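Local coordinates for Lmo0740 protein (Listeria monocytogenes, PDB 4RFA) that probably acts as a transcriptional activator of the Crp family, joining a cyclic nucleotide-binding-type beta roll to a DNA-binding helix-turn-helix domain, at residues K48-I53 against L82-F87; I53-A58 against S101-L106; E61-L66 against K94-V99; N70-F75 against Q183-R188. All blocks are in the same frame, centred on the assembly; numbering follows the deposited sequence.

Contact 1 opens first along the chain, at 48-53, and closes a loop of 28 residues at 82-87. Contact 2 starts from the same strand, sharing Ile53, and closes 42 residues later at 101-106, so the two cross. Contact 3 (61-66 with 94-99) lies wholly within the span of contact 2 and crosses contact 1. Contact 4 begins at 70-75 and closes only at 183-188, crossing the other three. Contacts 1 and 2 build the sheet around strand 49-55, and contact 3 pairs strands of the neighbouring three-stranded sheet. Contact 4 ties an outer strand of that second sheet to the C-terminal domain, beside Glu61 of contact 3.

Contact 1: K48-I53 against L82-F87; sequences KSIFFI and LGIDAF
Phe51 turns a ring edge to the backbone of Leu82: Leu82 O lies close to the ring plane, 3.5 Å from Phe51 CD1. Gly83 approaches the same ring obliquely, and Phe42 stacks on it from outside the two segments. The Phe87 ring has Ser49 O from the strand, and Gly83 O and Ile84 O of its own segment, at its edge. Ile50 CG1 lies anti to its carbonyl carbon (chi1 -60°), and from there Ile50 CD1 reaches Phe87 CE1 at 3.6 Å, the two side chains crossing at about a right angle, while Lys48 CB sits 3.9 Å from Phe87 CZ. Ile50 CD1 also touches Ile84 CD1. Beside the rings, Phe51 and Leu82 form an antiparallel hydrogen-bonded pair, Phe51 N to Leu82 O at 3.0 Å and Leu82 N to Phe51 O at 2.8 Å. Past this single bridge the chain leaves the sheet through Gly83, whose phi is positive (81°), and winds into the 3-10 turn 85-87. Ile84 packs on Phe136 of the second subunit, and Phe87 O is hydrogen-bonded to Thr130 of that subunit. Two main-chain bonds thus fix the register, whereas segment 84-87, which meets the second subunit, is held to the strand mainly by apolar contact.

Contact 2: I53-A58 against S101-L106; sequences IVEGYA and SESLML
Val54 and Met105, a selenomethionine, cross obliquely and press hard together, Val54 CG2 standing only 3.3 Å from Met105 CG, closer than ordinary van der Waals contact. Met105 SE follows, 3.6 Å from Val54 CG2. Met105 is flanked by Glu55 as well: with chi1 at 66°, Glu55 CG is tucked between its own backbone N and carbonyl carbon, which lays it against Met105 CB at 3.7 Å. That one residue meets two in succession because the strand pair holds a classic beta bulge. Met105 O takes Val54 N at 2.9 Å and, more weakly, Glu55 N, and Met105 N bonds back to Glu55 O. This bulge sits near the end of strand 49-55, before the chain passes to strand 58-62 in the second sheet of the Crp-type beta roll. On the buried side Ile53 crosses Leu106 and meets its CB with CD1, while Ile53 CG2 faces Leu104. Leu104 has its CG swung anti to the backbone N (chi1 177°), which points the branch toward segment 56-58; Leu104 CD1 lies 3.7 Å from Tyr57 O and near Ala58 CB. Beyond Gly56, Ser101 OG links the two segments, accepting from Tyr57 N at 3.0 Å and donating to Ser103 O at 2.9 Å from well above that carbonyl plane. Ser101 CB lies at the edge of the Tyr57 ring, which also meets Phe180.

Contact 3: E61-L66 against K94-V99; sequences ELEDNL and KHSITV
Glu61 and Ser96 pair through their backbones as an antiparallel hydrogen-bonded pair: Glu61 N to Ser96 O at 2.7 Å and Ser96 N to Glu61 O at 3.3 Å. A weak bond from Glu63 N to Lys94 O carries the pairing just past the strand end. Side-chain hydrogen bonds run beside this ladder. Ser96 OG donates to Glu63 OE2 at 2.7 Å, meeting it nearly end-on; a bend at chi2 (-66°) turns the carboxylate toward the serine, with OE2 leading. Thr98 OG1 donates to Glu61 OE2 at 3.0 Å, from 61° above the carboxylate plane. The same OE2 forms a salt bridge with Arg188, so OE2 of this buried residue has two partners, which would probably favour the charged carboxylate. Non-bonded contacts involve His95. His95 CA lies 3.1 Å from Glu61 O in a CA-H...O contact, and Leu62 CA sits over one face of the imidazole, 4.1 Å from His95 NE2. The ring also meets Tyr140 of the second subunit edge-to-face. The arrangement is that of a central strand and an outer strand in the smaller sheet of the Crp-type beta roll, with strand 72-76 paired on the other side of 58-62.

Contact 4: N70-F75 against Q183-R188; sequences NYISIF and QSVLAR
Arg188 NE donates to Asn70 O at 2.7 Å, with the oxygen exactly in the guanidinium plane and the bond nearly straight at 168°. NH2 adds a weak second bond to the same oxygen, so one carbonyl is held by two N-H groups and sets the rotation of the flat group. Over one face of the guanidinium lies Ile72 CD1, 3.9 Å above its centre. The bend at chi3 (65°) folds the arginine so that it can offer NE to the carbonyl and this face to the isoleucine. Backbone joins backbone as well: Ile72 N reaches Arg188 O at 3.1 Å, coming from far above the carbonyl plane. One helical turn earlier, Val185 CG1 touches both Ile72 CD1, at 4.0 Å, and the edge of the Phe75 ring at CZ, 3.8 Å away. Ile72 CG2 in turn rests against a face of that ring, near its rim. In the second shell, Arg188 NH2 has a further partner on strand 58-62, and Asn70 OD1 accepts from Asp64 N. Leu161 and Met165 of helix 150-165 pack on Phe75. Helix 183-189, followed by helix 194-206, is consistent with the helix-turn-helix of Crp-type regulators, here lying against an outer strand of the beta roll.

Contact 1: K48-I53 against L82-F87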
loop_
_atom_site.group_PDB
_atom_site.type_symbol
_atom_site.label_atom_id
_atom_site.label_comp_id
_atom_site.label_asym_id
_atom_site.label_seq_id
_atom_site.Cartn_x
_atom_site.Cartn_y
_atom_site.Cartn_z
ATOM N N LYS A 48 -0.494 15.729 15.454
ATOM C CA LYS A 48 -0.078 15.384 14.109
ATOM C C LYS A 48 -1.157 15.813 13.110
ATOM O O LYS A 48 -2.285 16.106 13.487
ATOM C CB LYS A 48 0.196 13.881 14.044
ATOM C CG LYS A 48 0.954 13.394 15.271
ATOM C CD LYS A 48 1.786 12.162 15.012
ATOM C CE LYS A 48 2.616 11.831 16.245
ATOM N NZ LYS A 48 3.743 10.936 15.869
ATOM N N SER A 49 -0.810 15.844 11.836
ATOM C CA SER A 49 -1.754 16.265 10.815
ATOM C C SER A 49 -1.698 15.427 9.548
ATOM O O SER A 49 -0.775 14.673 9.309
ATOM C CB SER A 49 -1.549 17.753 10.503
ATOM O OG SER A 49 -0.192 18.123 10.647
ATOM N N ILE A 50 -2.741 15.572 8.762
ATOM C CA ILE A 50 -2.922 14.917 7.495
ATOM C C ILE A 50 -2.650 15.981 6.415
ATOM O O ILE A 50 -2.941 17.151 6.641
ATOM C CB ILE A 50 -4.360 14.388 7.432
ATOM C CG1 ILE A 50 -4.596 13.394 8.562
ATOM C CG2 ILE A 50 -4.644 13.707 6.129
ATOM C CD1 ILE A 50 -3.555 12.292 8.621
ATOM N N PHE A 51 -2.086 15.580 5.273
ATOM C CA PHE A 51 -1.737 16.527 4.191
ATOM C C PHE A 51 -2.477 16.200 2.908
ATOM O O PHE A 51 -2.425 15.099 2.452
ATOM C CB PHE A 51 -0.220 16.492 3.900
ATOM C CG PHE A 51 0.611 16.807 5.089
ATOM C CD1 PHE A 51 0.818 15.849 6.078
ATOM C CD2 PHE A 51 1.148 18.048 5.257
ATOM C CE1 PHE A 51 1.543 16.159 7.228
ATOM C CE2 PHE A 51 1.878 18.364 6.381
ATOM C CZ PHE A 51 2.071 17.427 7.374
ATOM N N PHE A 52 -3.183 17.160 2.333
ATOM C CA PHE A 52 -3.813 16.960 1.026
ATOM C C PHE A 52 -3.190 17.741 -0.094
ATOM O O PHE A 52 -3.135 18.982 -0.039
ATOM C CB PHE A 52 -5.265 17.404 1.092
ATOM C CG PHE A 52 -6.163 16.344 1.552
ATOM C CD1 PHE A 52 -6.525 15.324 0.684
ATOM C CD2 PHE A 52 -6.608 16.324 2.859
ATOM C CE1 PHE A 52 -7.346 14.301 1.113
ATOM C CE2 PHE A 52 -7.433 15.308 3.300
ATOM C CZ PHE A 52 -7.807 14.295 2.426
ATOM N N ILE A 53 -2.797 17.049 -1.148
ATOM C CA ILE A 53 -2.201 17.712 -2.303
ATOM C C ILE A 53 -3.353 18.226 -3.140
ATOM O O ILE A 53 -4.274 17.475 -3.461
ATOM C CB ILE A 53 -1.373 16.768 -3.154
ATOM C CG1 ILE A 53 -0.417 15.949 -2.292
ATOM C CG2 ILE A 53 -0.703 17.521 -4.293
ATOM C CD1 ILE A 53 0.237 16.647 -1.136
ATOM N N LEU A 82 -1.614 12.463 2.630
ATOM C CA LEU A 82 -0.208 12.162 2.952
ATOM C C LEU A 82 -0.029 12.264 4.445
ATOM O O LEU A 82 -0.834 12.897 5.190
ATOM C CB LEU A 82 0.796 13.140 2.326
ATOM C CG LEU A 82 1.508 12.974 1.001
ATOM C CD1 LEU A 82 2.379 14.158 0.674
ATOM C CD2 LEU A 82 2.377 11.736 0.930
ATOM N N GLY A 83 1.032 11.605 4.890
ATOM C CA GLY A 83 1.388 11.602 6.289
ATOM C C GLY A 83 0.609 10.611 7.128
ATOM O O GLY A 83 0.599 10.729 8.361
ATOM N N ILE A 84 -0.068 9.650 6.505
ATOM C CA ILE A 84 -0.799 8.626 7.308
ATOM C C ILE A 84 0.218 7.690 7.958
ATOM O O ILE A 84 0.017 7.198 9.065
ATOM C CB ILE A 84 -1.794 7.773 6.511
ATOM C CG1 ILE A 84 -2.761 8.646 5.703
ATOM C CG2 ILE A 84 -2.551 6.832 7.458
ATOM C CD1 ILE A 84 -3.960 9.157 6.419
ATOM N N ASP A 85 1.321 7.488 7.261
ATOM C CA ASP A 85 2.475 6.732 7.750
ATOM C C ASP A 85 2.942 7.132 9.116
ATOM O O ASP A 85 3.437 6.301 9.884
ATOM C CB ASP A 85 3.640 6.877 6.768
ATOM C CG ASP A 85 3.378 6.191 5.452
ATOM O OD1 ASP A 85 2.509 5.288 5.389
ATOM O OD2 ASP A 85 4.055 6.538 4.465
ATOM N N ALA A 86 2.761 8.390 9.459
ATOM C CA ALA A 86 3.212 8.884 10.742
ATOM C C ALA A 86 2.435 8.357 11.923
ATOM O O ALA A 86 2.861 8.494 13.079
ATOM C CB ALA A 86 3.142 10.396 10.728
ATOM N N PHE A 87 1.260 7.796 11.653
ATOM C CA PHE A 87 0.463 7.193 12.691
ATOM C C PHE A 87 0.847 5.753 12.935
ATOM O O PHE A 87 0.374 5.143 13.864
ATOM C CB PHE A 87 -1.014 7.293 12.318
ATOM C CG PHE A 87 -1.525 8.693 12.382
ATOM C CD1 PHE A 87 -1.270 9.580 11.355
ATOM C CD2 PHE A 87 -2.197 9.136 13.514
ATOM C CE1 PHE A 87 -1.701 10.889 11.429
ATOM C CE2 PHE A 87 -2.642 10.443 13.595
ATOM C CZ PHE A 87 -2.398 11.318 12.554
#

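Contact 2: I53-A58 against S101-L106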
loop_
_atom_site.group_PDB
_atom_site.type_symbol
_atom_site.label_atom_id
_atom_site.label_comp_id
_atom_site.label_asym_id
_atom_site.label_seq_id
_atom_site.Cartn_x
_atom_site.Cartn_y
_atom_site.Cartn_z
ATOM N N ILE A 53 -2.797 17.049 -1.148
ATOM C CA ILE A 53 -2.201 17.712 -2.303
ATOM C C ILE A 53 -3.353 18.226 -3.140
ATOM O O ILE A 53 -4.274 17.475 -3.461
ATOM C CB ILE A 53 -1.373 16.768 -3.154
ATOM C CG1 ILE A 53 -0.417 15.949 -2.292
ATOM C CG2 ILE A 53 -0.703 17.521 -4.293
ATOM C CD1 ILE A 53 0.237 16.647 -1.136
ATOM N N VAL A 54 -3.332 19.508 -3.458
ATOM C CA VAL A 54 -4.390 20.072 -4.308
ATOM C C VAL A 54 -3.868 20.298 -5.707
ATOM O O VAL A 54 -4.625 20.211 -6.654
ATOM C CB VAL A 54 -5.046 21.349 -3.736
ATOM C CG1 VAL A 54 -5.579 21.097 -2.340
ATOM C CG2 VAL A 54 -4.070 22.494 -3.723
ATOM N N GLU A 55 -2.579 20.541 -5.866
ATOM C CA GLU A 55 -2.045 20.594 -7.218
ATOM C C GLU A 55 -0.585 20.235 -7.262
ATOM O O GLU A 55 0.127 20.404 -6.277
ATOM C CB GLU A 55 -2.282 21.990 -7.824
ATOM C CG GLU A 55 -1.533 23.100 -7.162
ATOM C CD GLU A 55 -1.813 24.488 -7.785
ATOM O OE1 GLU A 55 -2.994 24.848 -7.996
ATOM O OE2 GLU A 55 -0.831 25.228 -8.044
ATOM N N GLY A 56 -0.129 19.745 -8.411
ATOM C CA GLY A 56 1.265 19.305 -8.572
ATOM C C GLY A 56 1.544 17.839 -8.200
ATOM O O GLY A 56 0.659 17.120 -7.742
ATOM N N TYR A 57 2.802 17.427 -8.369
ATOM C CA TYR A 57 3.199 16.031 -8.264
ATOM C C TYR A 57 4.469 15.941 -7.476
ATOM O O TYR A 57 5.331 16.812 -7.535
ATOM C CB TYR A 57 3.403 15.419 -9.664
ATOM C CG TYR A 57 2.116 15.326 -10.457
ATOM C CD1 TYR A 57 1.664 16.365 -11.247
ATOM C CD2 TYR A 57 1.352 14.196 -10.397
ATOM C CE1 TYR A 57 0.472 16.254 -11.960
ATOM C CE2 TYR A 57 0.187 14.079 -11.079
ATOM C CZ TYR A 57 -0.261 15.112 -11.852
ATOM O OH TYR A 57 -1.439 14.932 -12.526
ATOM N N ALA A 58 4.580 14.911 -6.679
ATOM C CA ALA A 58 5.857 14.615 -6.071
ATOM C C ALA A 58 6.199 13.156 -6.250
ATOM O O ALA A 58 5.374 12.376 -6.703
ATOM C CB ALA A 58 5.829 14.975 -4.587
ATOM N N SER A 101 7.086 18.421 -10.097
ATOM C CA SER A 101 6.524 19.412 -10.982
ATOM C C SER A 101 7.099 20.790 -10.589
ATOM O O SER A 101 7.891 20.925 -9.628
ATOM C CB SER A 101 4.998 19.348 -10.935
ATOM O OG SER A 101 4.550 19.484 -9.612
ATOM N N GLU A 102 6.743 21.813 -11.351
ATOM C CA GLU A 102 7.343 23.131 -11.176
ATOM C C GLU A 102 6.890 23.694 -9.834
ATOM O O GLU A 102 7.687 24.267 -9.070
ATOM C CB GLU A 102 6.963 24.030 -12.346
ATOM C CG GLU A 102 7.437 23.493 -13.709
ATOM N N SER A 103 5.612 23.473 -9.530
ATOM C CA SER A 103 5.085 23.708 -8.192
ATOM C C SER A 103 4.043 22.691 -7.731
ATOM O O SER A 103 3.491 21.906 -8.526
ATOM C CB SER A 103 4.475 25.117 -8.102
ATOM O OG SER A 103 3.246 25.137 -8.804
ATOM N N LEU A 104 3.809 22.736 -6.421
ATOM C CA LEU A 104 2.889 21.911 -5.734
ATOM C C LEU A 104 2.349 22.669 -4.523
ATOM O O LEU A 104 3.106 23.398 -3.838
ATOM C CB LEU A 104 3.600 20.624 -5.309
ATOM C CG LEU A 104 2.841 19.601 -4.479
ATOM C CD1 LEU A 104 3.415 18.190 -4.714
ATOM C CD2 LEU A 104 2.839 19.950 -2.997
HETATM N N MSE A 105 1.053 22.501 -4.282
HETATM C CA MSE A 105 0.341 23.129 -3.166
HETATM C C MSE A 105 -0.338 22.074 -2.393
HETATM O O MSE A 105 -0.975 21.211 -2.964
HETATM C CB MSE A 105 -0.823 24.004 -3.605
HETATM C CG MSE A 105 -1.730 24.525 -2.456
HETATM SE SE MSE A 105 -2.948 25.862 -3.274
HETATM C CE MSE A 105 -1.586 27.181 -3.848
ATOM N N LEU A 106 -0.264 22.169 -1.082
ATOM C CA LEU A 106 -1.032 21.279 -0.235
ATOM C C LEU A 106 -1.637 21.971 0.944
ATOM O O LEU A 106 -1.268 23.096 1.268
ATOM C CB LEU A 106 -0.143 20.126 0.234
ATOM C CG LEU A 106 1.063 20.440 1.095
ATOM C CD1 LEU A 106 0.644 20.841 2.497
ATOM C CD2 LEU A 106 1.966 19.233 1.168
#

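Contact 3: E61-L66 against K94-V99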
loop_
_atom_site.group_PDB
_atom_site.type_symbol
_atom_site.label_atom_id
_atom_site.label_comp_id
_atom_site.label_asym_id
_atom_site.label_seq_id
_atom_site.Cartn_x
_atom_site.Cartn_y
_atom_site.Cartn_z
ATOM N N GLU A 61 10.902 8.522 -2.755
ATOM C CA GLU A 61 12.134 7.826 -3.127
ATOM C C GLU A 61 12.546 6.727 -2.165
ATOM O O GLU A 61 12.507 6.928 -0.961
ATOM C CB GLU A 61 13.279 8.837 -3.157
ATOM C CG GLU A 61 12.968 10.088 -3.970
ATOM C CD GLU A 61 14.211 10.906 -4.305
ATOM O OE1 GLU A 61 15.313 10.519 -3.837
ATOM O OE2 GLU A 61 14.075 11.926 -5.024
ATOM N N LEU A 62 13.011 5.596 -2.704
ATOM C CA LEU A 62 13.664 4.554 -1.899
ATOM C C LEU A 62 15.098 4.985 -1.548
ATOM O O LEU A 62 15.992 5.008 -2.419
ATOM C CB LEU A 62 13.667 3.194 -2.628
ATOM C CG LEU A 62 14.497 2.067 -1.953
ATOM C CD1 LEU A 62 14.265 1.988 -0.446
ATOM C CD2 LEU A 62 14.221 0.713 -2.591
ATOM N N GLU A 63 15.320 5.289 -0.273
ATOM C CA GLU A 63 16.620 5.767 0.186
ATOM C C GLU A 63 17.655 4.641 0.131
ATOM O O GLU A 63 17.485 3.598 0.772
ATOM C CB GLU A 63 16.516 6.361 1.598
ATOM C CG GLU A 63 15.672 7.629 1.657
ATOM C CD GLU A 63 16.294 8.790 0.898
ATOM O OE1 GLU A 63 17.534 8.800 0.715
ATOM O OE2 GLU A 63 15.553 9.708 0.491
ATOM N N ASP A 64 18.707 4.850 -0.662
ATOM C CA ASP A 64 19.791 3.873 -0.787
ATOM C C ASP A 64 21.048 4.669 -1.014
ATOM O O ASP A 64 21.351 5.058 -2.156
ATOM C CB ASP A 64 19.538 2.931 -1.977
ATOM C CG ASP A 64 20.577 1.798 -2.090
ATOM O OD1 ASP A 64 21.632 1.824 -1.440
ATOM O OD2 ASP A 64 20.326 0.858 -2.851
ATOM N N ASN A 65 21.797 4.898 0.051
ATOM C CA ASN A 65 23.032 5.704 -0.043
ATOM C C ASN A 65 24.142 5.093 -0.895
ATOM O O ASN A 65 25.090 5.783 -1.234
ATOM C CB ASN A 65 23.546 6.040 1.347
ATOM C CG ASN A 65 22.603 6.956 2.111
ATOM O OD1 ASN A 65 22.523 6.909 3.339
ATOM N ND2 ASN A 65 21.902 7.806 1.391
ATOM N N LEU A 66 24.025 3.812 -1.240
ATOM C CA LEU A 66 24.855 3.223 -2.277
ATOM C C LEU A 66 24.527 3.779 -3.667
ATOM O O LEU A 66 25.344 3.663 -4.577
ATOM C CB LEU A 66 24.655 1.706 -2.329
ATOM C CG LEU A 66 25.591 0.732 -1.613
ATOM C CD1 LEU A 66 25.205 -0.686 -2.042
ATOM C CD2 LEU A 66 27.055 1.008 -1.928
ATOM N N LYS A 94 13.284 3.602 5.116
ATOM C CA LYS A 94 13.271 5.050 4.919
ATOM C C LYS A 94 12.964 5.424 3.466
ATOM O O LYS A 94 13.515 4.836 2.512
ATOM C CB LYS A 94 14.606 5.680 5.310
ATOM C CG LYS A 94 15.159 5.212 6.644
ATOM C CD LYS A 94 16.676 5.293 6.665
ATOM C CE LYS A 94 17.257 4.491 7.816
ATOM N NZ LYS A 94 18.715 4.751 7.972
ATOM N N HIS A 95 12.074 6.404 3.328
ATOM C CA HIS A 95 11.736 7.035 2.051
ATOM C C HIS A 95 11.743 8.576 2.267
ATOM O O HIS A 95 11.533 9.051 3.398
ATOM C CB HIS A 95 10.337 6.560 1.571
ATOM C CG HIS A 95 10.292 5.162 1.003
ATOM N ND1 HIS A 95 10.446 4.025 1.775
ATOM C CD2 HIS A 95 10.046 4.722 -0.259
ATOM C CE1 HIS A 95 10.342 2.954 1.009
ATOM N NE2 HIS A 95 10.099 3.351 -0.229
ATOM N N SER A 96 11.990 9.345 1.202
ATOM C CA SER A 96 11.813 10.822 1.231
ATOM C C SER A 96 10.972 11.292 0.023
ATOM O O SER A 96 10.758 10.523 -0.904
ATOM C CB SER A 96 13.158 11.528 1.249
ATOM O OG SER A 96 13.705 11.623 -0.044
ATOM N N ILE A 97 10.520 12.545 0.036
ATOM C CA ILE A 97 9.465 13.016 -0.858
ATOM C C ILE A 97 9.866 14.274 -1.586
ATOM O O ILE A 97 10.069 15.268 -0.969
ATOM C CB ILE A 97 8.158 13.262 -0.067
ATOM C CG1 ILE A 97 7.714 11.939 0.562
ATOM C CG2 ILE A 97 7.084 13.839 -0.983
ATOM C CD1 ILE A 97 6.511 11.996 1.476
ATOM N N THR A 98 9.963 14.215 -2.912
ATOM C CA THR A 98 10.529 15.279 -3.714
ATOM C C THR A 98 9.526 15.770 -4.723
ATOM O O THR A 98 8.884 14.969 -5.409
ATOM C CB THR A 98 11.728 14.738 -4.506
ATOM O OG1 THR A 98 12.661 14.154 -3.599
ATOM C CG2 THR A 98 12.392 15.789 -5.333
ATOM N N VAL A 99 9.424 17.079 -4.852
ATOM C CA VAL A 99 8.508 17.711 -5.747
ATOM C C VAL A 99 9.039 17.557 -7.144
ATOM O O VAL A 99 10.196 17.883 -7.412
ATOM C CB VAL A 99 8.313 19.185 -5.367
ATOM C CG1 VAL A 99 7.449 19.909 -6.374
ATOM C CG2 VAL A 99 7.672 19.232 -3.975
#

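Contact 4: N70-F75 against Q183-R188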
loop_
_atom_site.group_PDB
_atom_site.type_symbol
_atom_site.label_atom_id
_atom_site.label_comp_id
_atom_site.label_asym_id
_atom_site.label_seq_id
_atom_site.Cartn_x
_atom_site.Cartn_y
_atom_site.Cartn_z
ATOM N N ASN A 70 18.249 7.910 -6.316
ATOM C CA ASN A 70 17.418 6.889 -5.808
ATOM C C ASN A 70 16.303 6.546 -6.782
ATOM O O ASN A 70 15.841 7.376 -7.559
ATOM C CB ASN A 70 16.762 7.329 -4.517
ATOM C CG ASN A 70 17.746 7.455 -3.353
ATOM O OD1 ASN A 70 18.713 6.692 -3.230
ATOM N ND2 ASN A 70 17.445 8.381 -2.454
ATOM N N TYR A 71 15.847 5.316 -6.663
ATOM C CA TYR A 71 14.650 4.875 -7.325
ATOM C C TYR A 71 13.463 5.611 -6.745
ATOM O O TYR A 71 13.499 6.127 -5.636
ATOM C CB TYR A 71 14.470 3.380 -7.088
ATOM C CG TYR A 71 15.513 2.499 -7.739
ATOM C CD1 TYR A 71 16.136 2.869 -8.924
ATOM C CD2 TYR A 71 15.842 1.257 -7.184
ATOM C CE1 TYR A 71 17.069 2.043 -9.538
ATOM C CE2 TYR A 71 16.772 0.414 -7.795
ATOM C CZ TYR A 71 17.385 0.815 -8.974
ATOM O OH TYR A 71 18.310 0.000 -9.595
ATOM N N ILE A 72 12.376 5.605 -7.484
ATOM C CA ILE A 72 11.138 6.219 -7.040
ATOM C C ILE A 72 10.169 5.100 -6.793
ATOM O O ILE A 72 9.939 4.269 -7.687
ATOM C CB ILE A 72 10.574 7.112 -8.136
ATOM C CG1 ILE A 72 11.494 8.306 -8.341
ATOM C CG2 ILE A 72 9.115 7.464 -7.851
ATOM C CD1 ILE A 72 11.245 9.067 -9.646
ATOM N N SER A 73 9.599 5.081 -5.597
ATOM C CA SER A 73 8.715 3.988 -5.188
ATOM C C SER A 73 7.341 4.256 -5.691
ATOM O O SER A 73 6.657 3.352 -6.119
ATOM C CB SER A 73 8.651 3.889 -3.637
ATOM O OG SER A 73 9.971 3.688 -3.138
ATOM N N ILE A 74 6.900 5.506 -5.594
ATOM C CA ILE A 74 5.547 5.829 -6.045
ATOM C C ILE A 74 5.432 7.324 -6.211
ATOM O O ILE A 74 6.184 8.039 -5.575
ATOM C CB ILE A 74 4.492 5.272 -5.001
ATOM C CG1 ILE A 74 3.058 5.386 -5.506
ATOM C CG2 ILE A 74 4.671 5.933 -3.668
ATOM C CD1 ILE A 74 2.064 4.545 -4.678
ATOM N N PHE A 75 4.493 7.786 -7.040
ATOM C CA PHE A 75 4.210 9.188 -7.147
ATOM C C PHE A 75 3.094 9.633 -6.210
ATOM O O PHE A 75 2.246 8.865 -5.886
ATOM C CB PHE A 75 3.866 9.528 -8.587
ATOM C CG PHE A 75 5.041 9.399 -9.498
ATOM C CD1 PHE A 75 6.001 10.410 -9.551
ATOM C CD2 PHE A 75 5.260 8.242 -10.209
ATOM C CE1 PHE A 75 7.139 10.283 -10.339
ATOM C CE2 PHE A 75 6.411 8.091 -11.003
ATOM C CZ PHE A 75 7.359 9.111 -11.059
ATOM N N GLN A 183 13.060 10.328 -19.420
ATOM C CA GLN A 183 13.844 9.107 -19.385
ATOM C C GLN A 183 14.456 8.751 -18.040
ATOM O O GLN A 183 14.448 7.580 -17.615
ATOM C CB GLN A 183 14.931 9.165 -20.457
ATOM C CG GLN A 183 15.440 7.797 -20.853
ATOM C CD GLN A 183 16.253 7.851 -22.115
ATOM O OE1 GLN A 183 15.722 7.979 -23.236
ATOM N NE2 GLN A 183 17.549 7.777 -21.943
ATOM N N SER A 184 15.062 9.732 -17.391
ATOM C CA SER A 184 15.681 9.513 -16.083
ATOM C C SER A 184 14.649 9.156 -15.020
ATOM O O SER A 184 14.847 8.250 -14.204
ATOM C CB SER A 184 16.452 10.789 -15.647
ATOM O OG SER A 184 17.017 10.586 -14.369
ATOM N N VAL A 185 13.516 9.850 -15.041
ATOM C CA VAL A 185 12.481 9.584 -14.073
ATOM C C VAL A 185 11.843 8.194 -14.325
ATOM O O VAL A 185 11.686 7.389 -13.387
ATOM C CB VAL A 185 11.457 10.697 -14.073
ATOM C CG1 VAL A 185 10.225 10.329 -13.267
ATOM C CG2 VAL A 185 12.109 12.020 -13.557
ATOM N N LEU A 186 11.564 7.894 -15.590
ATOM C CA LEU A 186 10.995 6.621 -15.948
ATOM C C LEU A 186 11.889 5.529 -15.480
ATOM O O LEU A 186 11.401 4.564 -14.932
ATOM C CB LEU A 186 10.735 6.507 -17.452
ATOM C CG LEU A 186 9.955 5.316 -17.966
ATOM C CD1 LEU A 186 8.571 5.319 -17.351
ATOM C CD2 LEU A 186 9.867 5.410 -19.484
ATOM N N ALA A 187 13.195 5.676 -15.680
ATOM C CA ALA A 187 14.129 4.682 -15.232
ATOM C C ALA A 187 14.116 4.465 -13.725
ATOM O O ALA A 187 14.267 3.324 -13.238
ATOM C CB ALA A 187 15.527 5.025 -15.653
ATOM N N ARG A 188 14.030 5.556 -12.984
ATOM C CA ARG A 188 13.987 5.479 -11.547
ATOM C C ARG A 188 12.722 4.794 -11.086
ATOM O O ARG A 188 12.777 3.993 -10.135
ATOM C CB ARG A 188 14.145 6.845 -10.917
ATOM C CG ARG A 188 15.514 7.453 -11.217
ATOM C CD ARG A 188 15.550 8.920 -10.913
ATOM N NE ARG A 188 15.386 9.147 -9.506
ATOM C CZ ARG A 188 14.957 10.291 -9.016
ATOM N NH1 ARG A 188 14.672 11.295 -9.851
ATOM N NH2 ARG A 188 14.826 10.420 -7.719
#